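Local coordinates for FHA domain-containing protein FhaA (Mycobacterium tuberculosis, PDB 3PO8) that regulates mycobacterial cell growth and peptidoglycan synthesis by binding the phosphorylated protein MviN, a task for which this FHA domain recognises phosphothreonine, at residues L37-T40 and G41-R44; I49-G53 and Q54-L58; W77-A80 and D81-I85. All blocks are in the same frame, centred on the assembly; numbering follows the deposited sequence.

Overall arrangement
The three contacts are local turns of one FHA domain and follow each other along the chain. Interaction 1 lies in the loop between strands 35-36 and 47-51. Interaction 2 is the hairpin of strands 47-51 and 56-60, and interaction 3 crosses from strand 76-78 of the five-stranded sheet to strand 84-87 of the six-stranded one. The centre of interaction 1 is about 22 Å from that of interaction 2 and about 20 Å from that of interaction 3. The centres of interactions 2 and 3 are about 11 Å apart, strands 56-60 and 76-78 being sheet neighbours. The phosphate-binding loop thus lies on the opposite side of the domain's centre from the two strand-linking turns.

Interaction 1: L37-T40 and G41-R44; sequences LPDT and GVSR. With PO4 (phosphate ion), chain B.
D39 and V42 close a type I beta turn, with V42 N donating to D39 O over 3.1 Å. The donor sits well above the carbonyl plane, about 57° out of it. The tightest packing is between the D39 and V42 side chains: with CG swung away from its own backbone N (chi1 -176°), D39 lies across V42 at about a right angle, and V42 CG2 is 3.5 Å from D39 CG. The carboxylate is held there from outside: D39 OD2 accepts bonds from H89 N and S90 OG. Packing is looser toward L37, whose CD1 stays 4.4 Å from V42 CG2, although both leucine and valine rest on L87.

T40 and R44 are the exposed residues, with S43 partly exposed beside the phosphate, and here the contacts of S43 and R44 are polar and serve an anion. The phosphate ion, probably from the crystallisation liquor, is bound by S43 OG to O4 at 2.6 Å and by R44 N to O3 at 2.8 Å. R44 NE adds a bond to the same O3 at 3.1 Å, and R44 NH2 meets phosphate O2 at the edge of the guanidinium, nearly straight at 179°. T64 OG1 is also hydrogen-bonded to the phosphate, and T64 N donates to S43 OG. This cluster of loop residues round a phosphate is consistent with the phosphothreonine pocket of FHA domains.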
loop_
_atom_site.group_PDB
_atom_site.type_symbol
_atom_site.label_atom_id
_atom_site.label_comp_id
_atom_site.label_asym_id
_atom_site.label_seq_id
_atom_site.Cartn_x
_atom_site.Cartn_y
_atom_site.Cartn_z
ATOM N N LEU A 37 8.178 -2.921 -5.327
ATOM C CA LEU A 37 8.586 -1.573 -5.770
ATOM C C LEU A 37 10.101 -1.497 -5.991
ATOM O O LEU A 37 10.870 -1.855 -5.104
ATOM C CB LEU A 37 8.180 -0.504 -4.751
ATOM C CG LEU A 37 6.718 -0.442 -4.341
ATOM C CD1 LEU A 37 6.392 0.795 -3.514
ATOM C CD2 LEU A 37 5.799 -0.519 -5.507
ATOM N N PRO A 38 10.519 -0.960 -7.149
ATOM C CA PRO A 38 11.916 -0.804 -7.502
ATOM C C PRO A 38 12.471 0.506 -6.931
ATOM O O PRO A 38 12.684 1.481 -7.648
ATOM C CB PRO A 38 11.868 -0.785 -9.016
ATOM C CG PRO A 38 10.630 -0.112 -9.306
ATOM C CD PRO A 38 9.671 -0.644 -8.307
ATOM N N ASP A 39 12.627 0.516 -5.621
ATOM C CA ASP A 39 12.937 1.730 -4.859
ATOM C C ASP A 39 13.813 1.306 -3.710
ATOM O O ASP A 39 13.389 0.549 -2.847
ATOM C CB ASP A 39 11.608 2.340 -4.385
ATOM C CG ASP A 39 11.771 3.657 -3.655
ATOM O OD1 ASP A 39 12.847 3.935 -3.099
ATOM O OD2 ASP A 39 10.803 4.434 -3.632
ATOM N N THR A 40 15.058 1.787 -3.696
ATOM C CA THR A 40 16.006 1.361 -2.678
ATOM C C THR A 40 15.691 1.943 -1.305
ATOM O O THR A 40 16.236 1.495 -0.300
ATOM C CB THR A 40 17.455 1.714 -3.055
ATOM O OG1 THR A 40 17.552 3.120 -3.313
ATOM C CG2 THR A 40 17.870 0.909 -4.282
ATOM N N GLY A 41 14.790 2.920 -1.269
ATOM C CA GLY A 41 14.360 3.486 0.002
ATOM C C GLY A 41 13.237 2.695 0.653
ATOM O O GLY A 41 12.868 2.984 1.784
ATOM N N VAL A 42 12.708 1.694 -0.058
ATOM C CA VAL A 42 11.616 0.849 0.392
ATOM C C VAL A 42 12.219 -0.443 0.930
ATOM O O VAL A 42 13.065 -1.061 0.277
ATOM C CB VAL A 42 10.662 0.556 -0.782
ATOM C CG1 VAL A 42 9.598 -0.504 -0.408
ATOM C CG2 VAL A 42 10.045 1.851 -1.221
ATOM N N SER A 43 11.782 -0.863 2.101
ATOM C CA SER A 43 12.309 -2.071 2.739
ATOM C C SER A 43 11.852 -3.313 1.971
ATOM O O SER A 43 10.903 -3.260 1.194
ATOM C CB SER A 43 11.892 -2.148 4.204
ATOM O OG SER A 43 12.557 -1.149 4.932
ATOM N N ARG A 44 12.545 -4.429 2.174
ATOM C CA ARG A 44 12.206 -5.674 1.474
ATOM C C ARG A 44 10.732 -6.030 1.739
ATOM O O ARG A 44 9.985 -6.363 0.827
ATOM C CB ARG A 44 13.152 -6.798 1.885
ATOM C CG ARG A 44 14.496 -6.667 1.228
ATOM C CD ARG A 44 15.502 -7.558 1.903
ATOM N NE ARG A 44 16.086 -6.896 3.069
ATOM C CZ ARG A 44 16.796 -7.513 4.013
ATOM N NH1 ARG A 44 17.019 -8.825 3.950
ATOM N NH2 ARG A 44 17.290 -6.815 5.032
HETATM P P PO4 B . 15.265 -3.389 5.008
HETATM O O1 PO4 B . 14.587 -3.982 6.223
HETATM O O2 PO4 B . 16.758 -3.640 5.185
HETATM O O3 PO4 B . 14.762 -4.154 3.812
HETATM O O4 PO4 B . 15.038 -1.904 4.935
#

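Interaction 2: I49-G53 and Q54-L58; sequences IRWDG and QVALL
D52 OD1 is gripped by two backbone amides at the tip of this hairpin. V55 N approaches at 2.8 Å, nearly in line with the C-O bond, whereas Q54 N, at 2.9 Å, comes from above the carboxylate plane. The Q54 bond defines an Asx turn. D52 OD1 reaches both amides with its CG between the backbone N and the carbonyl carbon (chi1 73°), and G53 passes through a positive phi of 85° to reverse the chain.

The indole of W51 lies under the turn, one face beneath G53 N, 3.3 Å above the ring plane over its centre, and Q54 N, 3.5 Å above it and nearer the rim. A56 N stands at the ring edge, and A56 CB packs 3.7 Å from W51 CE3. Beyond the tip, R50 and L57 form an antiparallel hydrogen-bonded pair, with R50 N to L57 O at 2.8 Å and L57 N to R50 O at 2.9 Å. R50 NH2 lies 3.8 Å from L57 CD1, and the guanidinium makes salt bridges to E48 and E76.

Strand 47-51 continues the sheet toward strand 23-28 and strand 56-60 toward strand 76-78; the face carrying I49 and W51 packs on strand 4-10.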
loop_
_atom_site.group_PDB
_atom_site.type_symbol
_atom_site.label_atom_id
_atom_site.label_comp_id
_atom_site.label_asym_id
_atom_site.label_seq_id
_atom_site.Cartn_x
_atom_site.Cartn_y
_atom_site.Cartn_z
ATOM N N ILE A 49 -0.952 -4.445 3.930
ATOM C CA ILE A 49 -2.334 -4.000 3.936
ATOM C C ILE A 49 -3.177 -5.244 4.106
ATOM O O ILE A 49 -3.095 -6.170 3.299
ATOM C CB ILE A 49 -2.752 -3.229 2.695
ATOM C CG1 ILE A 49 -1.910 -1.955 2.571
ATOM C CG2 ILE A 49 -4.220 -2.848 2.795
ATOM C CD1 ILE A 49 -1.995 -1.196 1.255
ATOM N N ARG A 50 -3.967 -5.258 5.171
ATOM C CA ARG A 50 -4.857 -6.357 5.501
ATOM C C ARG A 50 -6.253 -6.029 5.022
ATOM O O ARG A 50 -6.778 -5.000 5.386
ATOM C CB ARG A 50 -4.818 -6.592 6.997
ATOM C CG ARG A 50 -3.399 -6.983 7.438
ATOM C CD ARG A 50 -3.305 -7.521 8.855
ATOM N NE ARG A 50 -3.904 -6.630 9.828
ATOM C CZ ARG A 50 -3.250 -5.733 10.566
ATOM N NH1 ARG A 50 -1.949 -5.558 10.448
ATOM N NH2 ARG A 50 -3.923 -4.985 11.424
ATOM N N TRP A 51 -6.829 -6.906 4.205
ATOM C CA TRP A 51 -8.114 -6.643 3.571
ATOM C C TRP A 51 -9.094 -7.776 3.839
ATOM O O TRP A 51 -8.772 -8.929 3.631
ATOM C CB TRP A 51 -7.878 -6.514 2.069
ATOM C CG TRP A 51 -9.092 -6.310 1.223
ATOM C CD1 TRP A 51 -9.506 -7.114 0.205
ATOM C CD2 TRP A 51 -10.020 -5.219 1.273
ATOM N NE1 TRP A 51 -10.640 -6.601 -0.365
ATOM C CE2 TRP A 51 -10.962 -5.428 0.258
ATOM C CE3 TRP A 51 -10.151 -4.083 2.089
ATOM C CZ2 TRP A 51 -12.029 -4.562 0.050
ATOM C CZ3 TRP A 51 -11.194 -3.204 1.857
ATOM C CH2 TRP A 51 -12.125 -3.456 0.847
ATOM N N ASP A 52 -10.304 -7.446 4.272
ATOM C CA ASP A 52 -11.323 -8.475 4.501
ATOM C C ASP A 52 -12.540 -8.253 3.621
ATOM O O ASP A 52 -13.625 -8.733 3.947
ATOM C CB ASP A 52 -11.769 -8.453 5.953
ATOM C CG ASP A 52 -12.637 -7.243 6.270
ATOM O OD1 ASP A 52 -12.541 -6.235 5.524
ATOM O OD2 ASP A 52 -13.408 -7.298 7.258
ATOM N N GLY A 53 -12.388 -7.527 2.522
ATOM C CA GLY A 53 -13.517 -7.163 1.661
ATOM C C GLY A 53 -14.308 -5.920 2.052
ATOM O O GLY A 53 -15.210 -5.487 1.319
ATOM N N GLN A 54 -13.989 -5.339 3.196
ATOM C CA GLN A 54 -14.697 -4.183 3.696
ATOM C C GLN A 54 -13.753 -3.089 4.172
ATOM O O GLN A 54 -13.921 -1.931 3.815
ATOM C CB GLN A 54 -15.581 -4.593 4.865
ATOM C CG GLN A 54 -16.736 -5.486 4.472
ATOM C CD GLN A 54 -17.930 -4.702 3.956
ATOM O OE1 GLN A 54 -17.857 -4.040 2.913
ATOM N NE2 GLN A 54 -19.047 -4.782 4.682
ATOM N N VAL A 55 -12.783 -3.481 4.996
ATOM C CA VAL A 55 -11.857 -2.574 5.657
ATOM C C VAL A 55 -10.432 -2.917 5.272
ATOM O O VAL A 55 -10.064 -4.084 5.305
ATOM C CB VAL A 55 -12.004 -2.714 7.188
ATOM C CG1 VAL A 55 -10.888 -1.952 7.941
ATOM C CG2 VAL A 55 -13.400 -2.251 7.616
ATOM N N ALA A 56 -9.645 -1.905 4.881
ATOM C CA ALA A 56 -8.245 -2.065 4.559
ATOM C C ALA A 56 -7.427 -1.427 5.651
ATOM O O ALA A 56 -7.487 -0.221 5.840
ATOM C CB ALA A 56 -7.937 -1.392 3.222
ATOM N N LEU A 57 -6.671 -2.245 6.373
ATOM C CA LEU A 57 -5.798 -1.789 7.448
ATOM C C LEU A 57 -4.352 -1.866 7.007
ATOM O O LEU A 57 -3.824 -2.948 6.696
ATOM C CB LEU A 57 -5.985 -2.634 8.691
ATOM C CG LEU A 57 -7.377 -2.640 9.269
ATOM C CD1 LEU A 57 -7.358 -3.556 10.465
ATOM C CD2 LEU A 57 -7.809 -1.250 9.676
ATOM N N LEU A 58 -3.692 -0.729 6.994
ATOM C CA LEU A 58 -2.282 -0.638 6.662
ATOM C C LEU A 58 -1.415 -0.715 7.912
ATOM O O LEU A 58 -1.721 -0.112 8.921
ATOM C CB LEU A 58 -2.022 0.669 5.902
ATOM C CG LEU A 58 -0.576 0.973 5.510
ATOM C CD1 LEU A 58 -0.565 1.744 4.177
ATOM C CD2 LEU A 58 0.171 1.726 6.610
#

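Interaction 3: W77-A80 and D81-I85; sequences WQLA and DGDVI
W77 and A80 both donate to one carboxylate oxygen, OD2 of D83, and these are the two bonds across the contact that use the D83 side chain. W77 NE1 reaches D83 OD2 over 3.0 Å, nearly straight at 164°, and the oxygen lies close to the plane of the indole. Seen from the carboxylate, the same W77 NE1 stands above the plane, 45° out of it. A80 N reaches D83 OD2 at 2.9 Å from the opposite face. The two donors therefore clasp OD2 between them. D83 can offer the oxygen to both because its CG turns back beside its own N (chi1 -76°), toward residues 77-80. Its other oxygen, OD1, accepts from N70 ND2.

A backbone bond completes the polar set: D83 N donates to A80 O over 3.0 Å, closing a type II beta turn from A80 to D83. G82 takes the positive phi that this turn needs. Within the same turn, D81 OD1 accepts from M96 N, which ties it to strand 90-98.

The apolar contacts gather round L79. L79 CD2 packs 4.0 Å from D83 CB and 4.2 Å from I85 CG1, and L79 and I85 also both touch V94 of strand 90-98.

All donors to the buried carboxylate named here are uncharged N-H groups: an indole, a backbone amide and an asparagine amide. They would be expected to stabilise an ionised D83, and to fix its orientation where the chain passes from strand 76-78 to strand 84-87.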
loop_
_atom_site.group_PDB
_atom_site.type_symbol
_atom_site.label_atom_id
_atom_site.label_comp_id
_atom_site.label_asym_id
_atom_site.label_seq_id
_atom_site.Cartn_x
_atom_site.Cartn_y
_atom_site.Cartn_z
ATOM N N TRP A 77 -2.971 2.187 10.160
ATOM C CA TRP A 77 -3.845 3.208 9.584
ATOM C C TRP A 77 -4.987 2.545 8.865
ATOM O O TRP A 77 -4.763 1.580 8.151
ATOM C CB TRP A 77 -3.037 4.054 8.612
ATOM C CG TRP A 77 -3.787 5.132 7.915
ATOM C CD1 TRP A 77 -4.574 4.998 6.822
ATOM C CD2 TRP A 77 -3.832 6.512 8.275
ATOM N NE1 TRP A 77 -5.102 6.210 6.462
ATOM C CE2 TRP A 77 -4.671 7.158 7.346
ATOM C CE3 TRP A 77 -3.246 7.266 9.293
ATOM C CZ2 TRP A 77 -4.905 8.525 7.390
ATOM C CZ3 TRP A 77 -3.498 8.616 9.336
ATOM C CH2 TRP A 77 -4.320 9.226 8.392
ATOM N N GLN A 78 -6.211 3.017 9.053
ATOM C CA GLN A 78 -7.331 2.497 8.296
ATOM C C GLN A 78 -7.495 3.325 7.044
ATOM O O GLN A 78 -7.731 4.524 7.142
ATOM C CB GLN A 78 -8.597 2.513 9.124
ATOM C CG GLN A 78 -9.778 1.926 8.374
ATOM C CD GLN A 78 -10.971 1.698 9.210
ATOM O OE1 GLN A 78 -10.858 1.202 10.334
ATOM N NE2 GLN A 78 -12.147 1.999 8.663
ATOM N N LEU A 79 -7.341 2.692 5.887
ATOM C CA LEU A 79 -7.307 3.403 4.633
ATOM C C LEU A 79 -8.707 3.821 4.224
ATOM O O LEU A 79 -9.692 3.125 4.498
ATOM C CB LEU A 79 -6.657 2.541 3.551
ATOM C CG LEU A 79 -5.163 2.311 3.656
ATOM C CD1 LEU A 79 -4.748 1.199 2.772
ATOM C CD2 LEU A 79 -4.362 3.573 3.282
ATOM N N ALA A 80 -8.770 4.950 3.533
ATOM C CA ALA A 80 -9.982 5.460 2.890
ATOM C C ALA A 80 -9.676 5.797 1.446
ATOM O O ALA A 80 -8.542 6.072 1.081
ATOM C CB ALA A 80 -10.490 6.714 3.584
ATOM N N ASP A 81 -10.737 5.842 0.635
ATOM C CA ASP A 81 -10.613 6.225 -0.756
ATOM C C ASP A 81 -9.876 7.565 -0.855
ATOM O O ASP A 81 -10.193 8.519 -0.116
ATOM C CB ASP A 81 -12.015 6.330 -1.347
ATOM C CG ASP A 81 -12.021 6.647 -2.815
ATOM O OD1 ASP A 81 -11.431 5.918 -3.612
ATOM O OD2 ASP A 81 -12.686 7.633 -3.186
ATOM N N GLY A 82 -8.857 7.614 -1.716
ATOM C CA GLY A 82 -8.099 8.814 -1.958
ATOM C C GLY A 82 -6.851 8.975 -1.128
ATOM O O GLY A 82 -6.112 9.938 -1.333
ATOM N N ASP A 83 -6.627 8.067 -0.187
ATOM C CA ASP A 83 -5.410 8.160 0.620
ATOM C C ASP A 83 -4.188 7.986 -0.244
ATOM O O ASP A 83 -4.208 7.249 -1.232
ATOM C CB ASP A 83 -5.402 7.128 1.742
ATOM C CG ASP A 83 -6.312 7.508 2.916
ATOM O OD1 ASP A 83 -6.874 8.632 2.962
ATOM O OD2 ASP A 83 -6.442 6.665 3.844
ATOM N N VAL A 84 -3.135 8.704 0.113
ATOM C CA VAL A 84 -1.875 8.618 -0.602
ATOM C C VAL A 84 -0.811 8.105 0.348
ATOM O O VAL A 84 -0.504 8.728 1.389
ATOM C CB VAL A 84 -1.475 9.954 -1.249
ATOM C CG1 VAL A 84 -0.156 9.807 -1.973
ATOM C CG2 VAL A 84 -2.568 10.387 -2.237
ATOM N N ILE A 85 -0.307 6.919 0.014
ATOM C CA ILE A 85 0.752 6.276 0.815
ATOM C C ILE A 85 2.112 6.673 0.272
ATOM O O ILE A 85 2.329 6.588 -0.921
ATOM C CB ILE A 85 0.629 4.741 0.774
ATOM C CG1 ILE A 85 -0.769 4.296 1.203
ATOM C CG2 ILE A 85 1.739 4.124 1.646
ATOM C CD1 ILE A 85 -1.079 2.913 0.710
#